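Local coordinates for putative dehydratase (Mesorhizobium loti, PDB 2POZ), which is of unknown function but belongs to the mandelate racemase/muconate lactonizing enzyme family and probably acts as a lyase, at residues V23-D28 and S94-A99; M51-S56 and Y378-C383; E151-L156 and P351-G356; G240-I245 and L271-I276; K267-Q272 and E298-R303. One frame throughout, in Å; residues are numbered along the deposited sequence.

In the fold
Two groups of contacts serve two domains. Interactions 1 and 2 touch each other, with centres 11 Å apart, on the antiparallel sheet of strands 33-37, 21-27, 5-12 and 379-383. Their segments alternate along the chain, which therefore ends back in the sheet of the N-terminal domain, and interactions 3, 4 and 5 are nested inside the long loop that interaction 2 closes. Those three belong to the enolase-like barrel domain. Interactions 4 and 5 share L271 and Q272, have centres 10 Å apart and both touch a third subunit of the octamer, whereas interaction 3 lies about 30 Å from each (centre to centre), where the chain enters the parallel strands.

Interaction 1. Residues V23-D28 and S94-A99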
# COMPACT_ATOMS: atom_id res chain seq x y z
N VAL A 23 29.26 19.45 29.23
CA VAL A 23 28.68 19.29 30.55
C VAL A 23 29.63 18.43 31.37
O VAL A 23 30.28 17.53 30.85
CB VAL A 23 27.28 18.62 30.50
CG1 VAL A 23 27.40 17.17 30.02
CG2 VAL A 23 26.63 18.65 31.88
N GLU A 24 29.74 18.74 32.66
CA GLU A 24 30.58 17.98 33.56
C GLU A 24 29.72 17.68 34.78
O GLU A 24 29.23 18.59 35.44
CB GLU A 24 31.79 18.79 34.01
CG GLU A 24 32.64 18.03 35.02
CD GLU A 24 33.72 18.89 35.65
OE1 GLU A 24 33.39 19.87 36.37
OE2 GLU A 24 34.91 18.58 35.42
N ILE A 25 29.54 16.39 35.07
CA ILE A 25 28.74 15.98 36.21
C ILE A 25 29.65 15.52 37.34
O ILE A 25 30.47 14.63 37.16
CB ILE A 25 27.79 14.81 35.83
CG1 ILE A 25 26.83 15.25 34.72
CG2 ILE A 25 27.02 14.33 37.06
CD1 ILE A 25 25.96 14.11 34.17
N SER A 26 29.50 16.14 38.51
CA SER A 26 30.31 15.78 39.67
C SER A 26 29.48 14.97 40.66
O SER A 26 28.27 15.16 40.74
CB SER A 26 30.83 17.04 40.37
OG SER A 26 31.69 17.77 39.52
N THR A 27 30.13 14.07 41.39
CA THR A 27 29.47 13.23 42.38
C THR A 27 30.12 13.40 43.76
O THR A 27 31.22 13.96 43.88
CB THR A 27 29.54 11.73 42.00
OG1 THR A 27 30.92 11.33 41.93
CG2 THR A 27 28.86 11.48 40.66
N ASP A 28 29.45 12.90 44.79
CA ASP A 28 29.95 13.02 46.16
C ASP A 28 31.24 12.26 46.45
O ASP A 28 31.94 12.57 47.41
CB ASP A 28 28.84 12.61 47.16
CG ASP A 28 28.39 11.16 46.98
OD1 ASP A 28 28.54 10.60 45.87
OD2 ASP A 28 27.86 10.59 47.95
N SER A 94 21.56 13.96 25.37
CA SER A 94 22.72 13.19 24.92
C SER A 94 23.97 13.53 25.72
O SER A 94 24.72 12.64 26.13
CB SER A 94 23.02 13.46 23.43
OG SER A 94 21.95 13.08 22.59
N ALA A 95 24.21 14.82 25.92
CA ALA A 95 25.39 15.27 26.65
C ALA A 95 25.39 14.68 28.06
O ALA A 95 26.40 14.16 28.52
CB ALA A 95 25.42 16.81 26.70
N ILE A 96 24.24 14.76 28.72
CA ILE A 96 24.09 14.24 30.07
C ILE A 96 24.30 12.73 30.10
O ILE A 96 25.02 12.21 30.95
CB ILE A 96 22.69 14.59 30.63
CG1 ILE A 96 22.65 16.08 30.96
CG2 ILE A 96 22.37 13.74 31.86
CD1 ILE A 96 21.28 16.63 31.23
N GLU A 97 23.68 12.02 29.15
CA GLU A 97 23.78 10.57 29.06
C GLU A 97 25.23 10.11 28.89
O GLU A 97 25.65 9.12 29.48
CB GLU A 97 22.89 10.05 27.91
CG GLU A 97 22.72 8.53 27.88
CD GLU A 97 23.68 7.85 26.91
OE1 GLU A 97 24.76 8.40 26.64
OE2 GLU A 97 23.35 6.74 26.44
N GLN A 98 25.99 10.83 28.06
CA GLN A 98 27.40 10.50 27.85
C GLN A 98 28.16 10.59 29.18
O GLN A 98 28.95 9.72 29.52
CB GLN A 98 28.05 11.49 26.88
CG GLN A 98 27.67 11.34 25.42
CD GLN A 98 28.00 12.59 24.63
OE1 GLN A 98 29.06 13.19 24.83
NE2 GLN A 98 27.10 12.99 23.74
N ALA A 99 27.92 11.67 29.92
CA ALA A 99 28.59 11.87 31.21
C ALA A 99 28.24 10.76 32.19
O ALA A 99 29.06 10.38 33.03
CB ALA A 99 28.22 13.23 31.79
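I25 presses on A99 and I96, and V23 on A95, where strand 21-27 runs beneath helix 87-108. Following I25 outward, its CB points at the helix. CG1 stands beside the backbone N and anti to the carbonyl carbon (chi1 -61°), and there I25 CG1 already lies 3.8 Å from A99 CB. The chain then continues extended, which carries I25 CD1 on to 3.4 Å from A99 CB, tighter than usual for two carbons. I25 CD1 also lies 3.9 Å from the carbonyl oxygen I96 O and 4.3 Å from the branch methyl I96 CG2. The tip of I25 therefore sits between A99 and I96, three residues apart on the helix.

V23 is two residues back on the same face of the strand. Its CG1 is wedged between the backbone N and the carbonyl carbon (chi1 67°). V23 CG1 meets A95 twice, at A95 O (3.5 Å) and A95 CB (3.9 Å). A95 O is already occupied by the helical bond from A99 N, so V23 simply packs a methyl against it. The two alanines let the helix come near: its axis passes 8.3 Å from that of the strand, crossing at -43°.

The contact is buried. Strand 21-27 is held in the sheet by backbone bonds from V23 to G35 and from I25 to G33 on strand 33-37, while V23 and I25 also touch V8 and I5 of strand 5-12. Helix 45-59 closes another side, with I52 against both V23 and A95, and L55 and S56 against I96.

Interaction 2. Residues M51-S56 and Y378-C383; sequences MIKDLS and YLWASC
K53 and S56 of helix 45-59 face A381 and C383 of strand 379-383, with W380 at the border. The strand and helix axes run almost parallel, 7° apart in direction and 9.0 Å at closest approach.

The apolar contacts come mostly from the aliphatic part of the lysine. K53 leaves the helix with CG anti to the backbone N (chi1 -179°) and stays extended as far as CE, so its methylenes reach across to the strand. K53 CD meets A381 CB at 3.9 Å and the W380 ring carbon CZ3 at 4.0 Å. The lysine chain and the indole cross at about a right angle, and CD comes to the ring obliquely. The bend at the last torsion turns NZ toward E57 one turn on, where the two form a salt bridge.

Sulfur makes the second kind of contact. C383 SG rests 4.1 Å from S56 CB and equally far from the backbone oxygen K53 O, a simple van der Waals fit in a buried spot.

The hydrogen bonds stay within the helix. S56 OG gives a bond of 2.8 Å to I52 O from above the carbonyl plane, while S56 N reaches that oxygen from the other face. Two donors thus grip one oxygen and fix the rotation of the serine hydroxyl.

W380 also packs on W380 of a second subunit. W380 and A381 both face I10 of strand 5-12 in a classic beta bulge, and the C-terminal strand so joined to the N-terminal sheet and its helix is characteristic of the capping domain in the enolase superfamily.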
# COMPACT_ATOMS: atom_id res chain seq x y z
N MSE A 51 19.38 24.32 27.62
CA MSE A 51 18.66 23.06 27.80
C MSE A 51 19.34 22.17 28.83
O MSE A 51 18.68 21.60 29.68
CB MSE A 51 18.55 22.29 26.48
CG MSE A 51 17.75 20.99 26.61
SE MSE A 51 15.91 21.27 27.18
CE MSE A 51 16.10 21.30 29.09
N ILE A 52 20.66 22.06 28.76
CA ILE A 52 21.37 21.24 29.73
C ILE A 52 21.11 21.80 31.13
O ILE A 52 20.90 21.05 32.07
CB ILE A 52 22.87 21.20 29.43
CG1 ILE A 52 23.09 20.55 28.06
CG2 ILE A 52 23.60 20.40 30.53
CD1 ILE A 52 24.55 20.53 27.63
N LYS A 53 21.12 23.12 31.25
CA LYS A 53 20.87 23.79 32.53
C LYS A 53 19.48 23.42 33.07
O LYS A 53 19.36 23.01 34.23
CB LYS A 53 20.97 25.31 32.37
CG LYS A 53 20.75 26.10 33.65
CD LYS A 53 20.87 27.60 33.38
CE LYS A 53 20.79 28.41 34.67
NZ LYS A 53 19.46 28.29 35.33
N ASP A 54 18.45 23.57 32.24
CA ASP A 54 17.08 23.26 32.66
C ASP A 54 16.93 21.79 33.03
O ASP A 54 16.30 21.46 34.04
CB ASP A 54 16.08 23.62 31.57
CG ASP A 54 16.00 25.12 31.30
OD1 ASP A 54 16.38 25.91 32.19
OD2 ASP A 54 15.54 25.52 30.20
N LEU A 55 17.49 20.91 32.21
CA LEU A 55 17.42 19.48 32.46
C LEU A 55 18.13 19.12 33.76
O LEU A 55 17.61 18.37 34.59
CB LEU A 55 18.06 18.69 31.30
CG LEU A 55 17.28 18.55 29.99
CD1 LEU A 55 18.18 17.93 28.92
CD2 LEU A 55 16.02 17.68 30.22
N SER A 56 19.33 19.68 33.95
CA SER A 56 20.10 19.39 35.15
C SER A 56 19.41 19.83 36.43
O SER A 56 19.35 19.07 37.39
CB SER A 56 21.48 20.05 35.07
OG SER A 56 22.23 19.52 34.00
N TYR A 378 35.04 29.23 30.16
CA TYR A 378 33.80 29.17 29.41
C TYR A 378 32.60 28.65 30.21
O TYR A 378 31.53 28.38 29.65
CB TYR A 378 34.04 28.35 28.14
CG TYR A 378 35.09 28.98 27.26
CD1 TYR A 378 34.83 30.15 26.54
CD2 TYR A 378 36.39 28.45 27.20
CE1 TYR A 378 35.83 30.78 25.79
CE2 TYR A 378 37.39 29.08 26.45
CZ TYR A 378 37.10 30.24 25.75
OH TYR A 378 38.10 30.86 25.03
N LEU A 379 32.78 28.52 31.52
CA LEU A 379 31.70 28.08 32.40
C LEU A 379 30.52 28.99 32.11
O LEU A 379 30.65 30.20 32.19
CB LEU A 379 32.13 28.22 33.87
CG LEU A 379 31.14 27.74 34.93
CD1 LEU A 379 30.86 26.24 34.76
CD2 LEU A 379 31.72 28.02 36.32
N TRP A 380 29.38 28.40 31.78
CA TRP A 380 28.18 29.17 31.44
C TRP A 380 27.11 29.07 32.53
O TRP A 380 26.30 29.98 32.71
CB TRP A 380 27.62 28.66 30.12
CG TRP A 380 26.52 29.48 29.53
CD1 TRP A 380 26.65 30.62 28.78
CD2 TRP A 380 25.12 29.19 29.58
NE1 TRP A 380 25.41 31.05 28.36
CE2 TRP A 380 24.45 30.19 28.84
CE3 TRP A 380 24.35 28.17 30.18
CZ2 TRP A 380 23.06 30.21 28.68
CZ3 TRP A 380 22.98 28.19 30.02
CH2 TRP A 380 22.34 29.20 29.27
N ALA A 381 27.08 27.96 33.25
CA ALA A 381 26.11 27.78 34.32
C ALA A 381 26.55 26.65 35.23
O ALA A 381 27.22 25.72 34.79
CB ALA A 381 24.72 27.50 33.75
N SER A 382 26.17 26.75 36.50
CA SER A 382 26.49 25.75 37.51
C SER A 382 25.21 25.40 38.27
O SER A 382 24.47 26.29 38.66
CB SER A 382 27.52 26.29 38.50
OG SER A 382 28.78 26.45 37.88
N CYS A 383 24.97 24.11 38.48
CA CYS A 383 23.78 23.67 39.20
C CYS A 383 24.22 22.76 40.35
O CYS A 383 24.87 21.75 40.13
CB CYS A 383 22.86 22.89 38.27
SG CYS A 383 22.65 23.61 36.63

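Interaction 3. Residues E151-L156 and P351-G356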
# COMPACT_ATOMS: atom_id res chain seq x y z
N GLU A 151 47.91 14.10 4.51
CA GLU A 151 47.78 13.55 5.85
C GLU A 151 47.45 12.05 5.81
O GLU A 151 47.42 11.40 6.86
CB GLU A 151 46.69 14.29 6.63
CG GLU A 151 47.09 15.68 7.10
CD GLU A 151 45.98 16.36 7.87
OE1 GLU A 151 45.00 16.83 7.24
OE2 GLU A 151 46.07 16.42 9.12
N GLY A 152 47.19 11.52 4.62
CA GLY A 152 46.91 10.09 4.52
C GLY A 152 45.47 9.62 4.42
O GLY A 152 45.21 8.42 4.45
N TYR A 153 44.52 10.55 4.29
CA TYR A 153 43.11 10.17 4.18
C TYR A 153 42.86 9.49 2.84
O TYR A 153 43.37 9.92 1.81
CB TYR A 153 42.22 11.42 4.31
CG TYR A 153 42.17 11.96 5.71
CD1 TYR A 153 41.34 11.40 6.67
CD2 TYR A 153 43.02 13.00 6.11
CE1 TYR A 153 41.35 11.83 7.99
CE2 TYR A 153 43.05 13.45 7.43
CZ TYR A 153 42.22 12.86 8.36
OH TYR A 153 42.27 13.25 9.67
N GLY A 154 42.08 8.41 2.87
CA GLY A 154 41.76 7.70 1.64
C GLY A 154 40.34 8.00 1.23
O GLY A 154 39.81 7.42 0.28
N ALA A 155 39.71 8.92 1.95
CA ALA A 155 38.33 9.29 1.67
C ALA A 155 38.07 10.73 2.10
O ALA A 155 38.55 11.19 3.14
CB ALA A 155 37.38 8.34 2.39
N LEU A 156 37.30 11.44 1.28
CA LEU A 156 36.99 12.84 1.55
C LEU A 156 35.51 13.15 1.36
O LEU A 156 34.89 12.66 0.41
CB LEU A 156 37.79 13.74 0.59
CG LEU A 156 39.30 13.58 0.48
CD1 LEU A 156 39.79 14.38 -0.73
CD2 LEU A 156 39.99 14.06 1.75
N PRO A 351 42.57 12.16 21.09
CA PRO A 351 42.91 11.04 20.22
C PRO A 351 43.75 11.55 19.06
O PRO A 351 43.44 12.60 18.49
CB PRO A 351 41.54 10.53 19.78
CG PRO A 351 40.74 11.79 19.69
CD PRO A 351 41.15 12.53 20.96
N SER A 352 44.80 10.84 18.70
CA SER A 352 45.63 11.29 17.59
C SER A 352 45.49 10.40 16.36
O SER A 352 45.69 9.19 16.44
CB SER A 352 47.10 11.38 18.02
OG SER A 352 47.60 10.12 18.42
N ILE A 353 45.12 11.01 15.23
CA ILE A 353 44.99 10.25 14.00
C ILE A 353 46.36 9.93 13.46
O ILE A 353 47.31 10.69 13.65
CB ILE A 353 44.24 11.03 12.88
CG1 ILE A 353 44.19 12.52 13.20
CG2 ILE A 353 42.86 10.43 12.65
CD1 ILE A 353 45.50 13.25 12.97
N SER A 354 46.46 8.78 12.81
CA SER A 354 47.70 8.35 12.18
C SER A 354 47.29 7.91 10.79
O SER A 354 46.66 6.87 10.62
CB SER A 354 48.31 7.18 12.95
OG SER A 354 49.53 6.78 12.34
N SER A 355 47.63 8.72 9.80
CA SER A 355 47.29 8.42 8.41
C SER A 355 45.80 8.14 8.22
O SER A 355 45.42 7.20 7.53
CB SER A 355 48.11 7.22 7.92
OG SER A 355 49.49 7.53 7.89
N GLY A 356 44.95 8.96 8.83
CA GLY A 356 43.51 8.80 8.69
C GLY A 356 42.89 7.69 9.52
O GLY A 356 41.77 7.25 9.23
O HOH W 1 45.86 11.58 9.41
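The ring of Y153 turns one face to G356 and its hydroxyl end to I353, and these two orientations define the contact. G356 CA lies over the ring in a CH-pi contact, 4.2 Å from the centroid of the Y153 ring and 27° off the ring normal, displaced toward the CD1-CE1 side. With CG anti to the carbonyl carbon (chi1 -72°), the ring runs on past the glycine toward I353. The two side chains cross at about a right angle, and Y153 OH touches both branches of the isoleucine, 4.1 Å from I353 CG1 and also from I353 CG2.

Backbone groups meet next to the ring. E151 O receives a CA-H···O contact from S355 CA at 3.4 Å. E151 O also accepts from a water, 3.0 Å away, and that water's oxygen accepts a hydrogen bond from G356 N at 2.8 Å, bridging the two segments. G152 and S355 approach closely, 4.3 Å between their CA atoms, which the bare glycine backbone permits. G152, with positive phi, makes the Schellman turn that ends helix 146-150 and sends the chain into strand 155-158, the first of the parallel barrel strands. Across the contact, S355 and G356 also have positive phi, after the short, weakly bonded strand about 353-354.

The hydroxyl Y153 OH is buried and has no partner in the model, probably an energetic cost. Two acceptors, G152 O and S355 O, lie 3.3 Å apart without a bond, probably adding to it. Cohesion comes from a ring face, a weak C-H donor and a bridging water, with no direct conventional hydrogen bond between the segments.

Interaction 4. Residues G240-I245 and L271-I276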
# COMPACT_ATOMS: atom_id res chain seq x y z
N GLY A 240 9.34 11.59 2.00
CA GLY A 240 8.72 11.13 0.78
C GLY A 240 9.69 11.41 -0.36
O GLY A 240 9.91 10.57 -1.24
N ALA A 241 10.27 12.61 -0.35
CA ALA A 241 11.24 12.97 -1.37
C ALA A 241 12.44 12.03 -1.25
O ALA A 241 13.00 11.61 -2.26
CB ALA A 241 11.68 14.42 -1.19
N LEU A 242 12.83 11.70 -0.02
CA LEU A 242 13.97 10.80 0.19
C LEU A 242 13.78 9.46 -0.51
O LEU A 242 14.70 8.96 -1.16
CB LEU A 242 14.20 10.57 1.69
CG LEU A 242 15.35 9.63 2.08
CD1 LEU A 242 16.67 10.14 1.50
CD2 LEU A 242 15.46 9.56 3.60
N LYS A 243 12.59 8.88 -0.40
CA LYS A 243 12.35 7.59 -1.05
C LYS A 243 12.33 7.73 -2.57
O LYS A 243 12.91 6.91 -3.27
CB LYS A 243 11.05 6.94 -0.57
CG LYS A 243 10.83 5.58 -1.23
CD LYS A 243 10.04 4.62 -0.36
CE LYS A 243 10.07 3.21 -0.96
NZ LYS A 243 11.47 2.71 -1.14
N VAL A 244 11.66 8.75 -3.07
CA VAL A 244 11.58 8.98 -4.51
C VAL A 244 12.99 9.14 -5.07
O VAL A 244 13.34 8.55 -6.10
CB VAL A 244 10.77 10.26 -4.82
CG1 VAL A 244 10.85 10.58 -6.31
CG2 VAL A 244 9.32 10.06 -4.41
N ILE A 245 13.80 9.94 -4.39
CA ILE A 245 15.17 10.17 -4.83
C ILE A 245 15.95 8.86 -4.86
O ILE A 245 16.64 8.58 -5.83
CB ILE A 245 15.87 11.21 -3.92
CG1 ILE A 245 15.24 12.59 -4.16
CG2 ILE A 245 17.37 11.24 -4.21
CD1 ILE A 245 15.63 13.64 -3.12
N LEU A 271 11.56 3.29 5.38
CA LEU A 271 11.58 3.75 4.00
C LEU A 271 12.44 2.82 3.16
O LEU A 271 12.20 2.66 1.96
CB LEU A 271 12.17 5.16 3.90
CG LEU A 271 11.47 6.31 4.61
CD1 LEU A 271 12.31 7.57 4.46
CD2 LEU A 271 10.08 6.51 4.02
N GLN A 272 13.44 2.22 3.79
CA GLN A 272 14.37 1.34 3.09
C GLN A 272 14.85 2.04 1.82
O GLN A 272 14.84 1.47 0.73
CB GLN A 272 13.69 0.02 2.74
CG GLN A 272 14.19 -1.12 3.60
CD GLN A 272 13.34 -2.37 3.48
OE1 GLN A 272 13.70 -3.42 3.99
NE2 GLN A 272 12.19 -2.25 2.80
N ALA A 273 15.27 3.29 2.00
CA ALA A 273 15.76 4.10 0.90
C ALA A 273 17.24 4.41 1.09
O ALA A 273 17.94 4.74 0.14
CB ALA A 273 14.96 5.39 0.82
N CYS A 274 17.71 4.30 2.33
CA CYS A 274 19.10 4.59 2.69
C CYS A 274 19.90 3.32 2.94
O CYS A 274 19.36 2.31 3.37
CB CYS A 274 19.15 5.45 3.97
SG CYS A 274 18.25 7.00 3.83
N GLY A 275 21.20 3.40 2.68
CA GLY A 275 22.07 2.26 2.92
C GLY A 275 23.00 2.59 4.07
O GLY A 275 23.70 1.71 4.59
N ILE A 276 22.99 3.85 4.49
CA ILE A 276 23.87 4.31 5.57
C ILE A 276 23.18 5.35 6.45
O ILE A 276 22.51 6.25 5.95
CB ILE A 276 25.14 4.97 4.98
CG1 ILE A 276 25.86 3.99 4.05
CG2 ILE A 276 26.08 5.42 6.09
CD1 ILE A 276 26.80 4.66 3.09
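In the parallel beta-alpha barrel, L271, A273 and C274 of the loop leading from helix 261-269 into strand 276-277 lie against L242 and K243 of helix 239-248, so the contact joins two successive beta-alpha units on their outer side. L242 has CG anti to the backbone N (chi1 180°), which carries its branch out over the loop. There L242 CD2 touches two partners, 3.8 Å from L271 CD1 and 3.8 Å from C274 SG. The two leucine side chains cross at about a right angle.

A273 packs alongside. Its methyl sits directly on the helix backbone, with A273 CB 3.9 Å from K243 CA and 4.1 Å from L242 O. A273 CA and K243 CA are the closest pair of CA atoms, 5.3 Å apart.

The polar link is made by K243. Its chain reaches out from the helix, extended, and then bends at the last torsion (57°), bringing K243 NZ to 3.2 Å from L271 O. The amine meets that carbonyl nearly along the C=O axis, at 171°. L271 lies near the C-terminal end of helix 261-269, whose last carbonyls should make the neighbourhood electronegative, so a positive charge there is probably favoured. K243 NZ also has a long, weak ion pair with E247 OE2.

Q272 takes positive phi, and the chain turns sharply toward its strand. G275 hydrogen-bonds through its backbone to I253 and to R303. The loop packs on the helix of the preceding beta-alpha unit, in keeping with the repeated units of a TIM barrel.

Interaction 5. Residues K267-Q272 and E298-R303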
# COMPACT_ATOMS: atom_id res chain seq x y z
N LYS A 267 11.41 6.07 11.24
CA LYS A 267 10.86 6.65 10.01
C LYS A 267 11.81 6.42 8.83
O LYS A 267 11.36 6.22 7.70
CB LYS A 267 10.59 8.15 10.20
CG LYS A 267 9.38 8.46 11.12
CD LYS A 267 9.33 9.92 11.59
CE LYS A 267 10.42 10.21 12.65
NZ LYS A 267 10.32 11.55 13.35
N ILE A 268 13.11 6.44 9.09
CA ILE A 268 14.09 6.22 8.04
C ILE A 268 14.15 4.74 7.66
O ILE A 268 14.11 4.38 6.49
CB ILE A 268 15.50 6.67 8.48
CG1 ILE A 268 15.51 8.17 8.79
CG2 ILE A 268 16.53 6.32 7.40
CD1 ILE A 268 15.02 9.05 7.64
N PHE A 269 14.26 3.88 8.67
CA PHE A 269 14.34 2.44 8.45
C PHE A 269 13.21 1.92 7.59
O PHE A 269 13.44 1.20 6.61
CB PHE A 269 14.35 1.71 9.79
CG PHE A 269 15.55 2.03 10.64
CD1 PHE A 269 15.47 1.94 12.03
CD2 PHE A 269 16.75 2.41 10.06
CE1 PHE A 269 16.58 2.24 12.82
CE2 PHE A 269 17.86 2.70 10.84
CZ PHE A 269 17.78 2.62 12.22
N GLU A 270 11.99 2.30 7.94
CA GLU A 270 10.82 1.84 7.20
C GLU A 270 10.77 2.29 5.75
O GLU A 270 10.01 1.73 4.96
CB GLU A 270 9.55 2.26 7.93
CG GLU A 270 9.47 1.69 9.35
CD GLU A 270 8.08 1.78 9.95
OE1 GLU A 270 7.42 2.83 9.79
OE2 GLU A 270 7.66 0.79 10.60
N LEU A 271 11.56 3.29 5.38
CA LEU A 271 11.58 3.75 4.00
C LEU A 271 12.44 2.82 3.16
O LEU A 271 12.20 2.66 1.96
CB LEU A 271 12.17 5.16 3.90
CG LEU A 271 11.47 6.31 4.61
CD1 LEU A 271 12.31 7.57 4.46
CD2 LEU A 271 10.08 6.51 4.02
N GLN A 272 13.44 2.22 3.79
CA GLN A 272 14.37 1.34 3.09
C GLN A 272 14.85 2.04 1.82
O GLN A 272 14.84 1.47 0.73
CB GLN A 272 13.69 0.02 2.74
CG GLN A 272 14.19 -1.12 3.60
CD GLN A 272 13.34 -2.37 3.48
OE1 GLN A 272 13.70 -3.42 3.99
NE2 GLN A 272 12.19 -2.25 2.80
N GLU A 298 20.90 -2.54 11.74
CA GLU A 298 21.36 -3.84 11.26
C GLU A 298 20.20 -4.71 10.79
O GLU A 298 20.37 -5.55 9.90
CB GLU A 298 22.14 -4.58 12.36
CG GLU A 298 23.63 -4.51 12.17
CD GLU A 298 24.40 -5.33 13.20
OE1 GLU A 298 25.51 -5.80 12.86
OE2 GLU A 298 23.91 -5.48 14.34
N ALA A 299 19.03 -4.52 11.37
CA ALA A 299 17.85 -5.29 10.98
C ALA A 299 17.34 -4.81 9.62
O ALA A 299 16.43 -5.41 9.05
CB ALA A 299 16.77 -5.16 12.03
N TYR A 300 17.94 -3.74 9.12
CA TYR A 300 17.54 -3.19 7.83
C TYR A 300 18.66 -3.21 6.81
O TYR A 300 18.63 -2.48 5.82
CB TYR A 300 16.99 -1.77 7.99
CG TYR A 300 15.62 -1.75 8.64
CD1 TYR A 300 15.48 -1.79 10.03
CD2 TYR A 300 14.47 -1.75 7.86
CE1 TYR A 300 14.22 -1.83 10.62
CE2 TYR A 300 13.21 -1.79 8.44
CZ TYR A 300 13.09 -1.83 9.82
OH TYR A 300 11.83 -1.88 10.38
N ASN A 301 19.66 -4.05 7.07
CA ASN A 301 20.78 -4.21 6.16
C ASN A 301 21.56 -2.90 5.93
O ASN A 301 22.09 -2.66 4.84
CB ASN A 301 20.26 -4.77 4.83
CG ASN A 301 21.21 -5.77 4.21
OD1 ASN A 301 21.72 -6.65 4.90
ND2 ASN A 301 21.43 -5.65 2.90
N MSE A 302 21.64 -2.08 6.97
CA MSE A 302 22.33 -0.80 6.89
C MSE A 302 23.62 -0.74 7.69
O MSE A 302 23.78 -1.46 8.67
CB MSE A 302 21.42 0.31 7.39
CG MSE A 302 20.59 0.98 6.33
SE MSE A 302 19.23 2.05 7.18
CE MSE A 302 17.75 1.63 5.97
N ARG A 303 24.54 0.12 7.27
CA ARG A 303 25.80 0.29 7.99
C ARG A 303 25.81 1.69 8.61
O ARG A 303 24.93 2.51 8.31
CB ARG A 303 27.00 0.07 7.08
CG ARG A 303 26.90 0.74 5.74
CD ARG A 303 28.10 0.40 4.87
NE ARG A 303 27.92 0.91 3.52
CZ ARG A 303 28.90 1.13 2.66
NH1 ARG A 303 30.16 0.88 3.00
NH2 ARG A 303 28.63 1.61 1.46
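F269 and Y300 both place CG anti to the carbonyl carbon and beside the backbone N (chi1 -63° and -72°); the tyrosine torsion lays its ring under F269 CB, while that of F269 carries its own ring off to one side. The main meeting is of a methylene with a ring. F269 CB sits over the centre of the Y300 ring, 3.5 Å from the centroid and almost on its normal, a well-centred CH-pi contact. The aromatic planes lie within 15° of parallel, but the centroids are 5.2 Å apart and the rings are displaced and barely overlap. The backbone of F269 adds to this, its carbonyl oxygen F269 O coming to 3.4 Å from Y300 CD2. That oxygen also accepts the bond from Q272 N that closes the type I turn.

M302, a selenomethionine, approaches the phenylalanine at its edge. With the chain bent at its last torsion, M302 SE lies near the ring plane, 3.8 Å from F269 CD2, a Met-aromatic contact.

The tyrosine is held in addition by a neighbouring chain: Y300 OH hydrogen-bonds to E270 OE2 of the fifth subunit, and E270 OE2 here bonds to Y300 OH of that subunit, a reciprocal pair. Q272 OE1 bonds to R266 of the same neighbour.

The F269 ring also meets M296 and A297 of helix 287-298, and I277 of strand 276-277 touches both F269 and M302. N301, with positive phi, ends helix 287-298 in a Schellman motif, and the chain goes straight on to R303, whose backbone bonds to G275 and I277 set strand 303-304 beside strand 276-277.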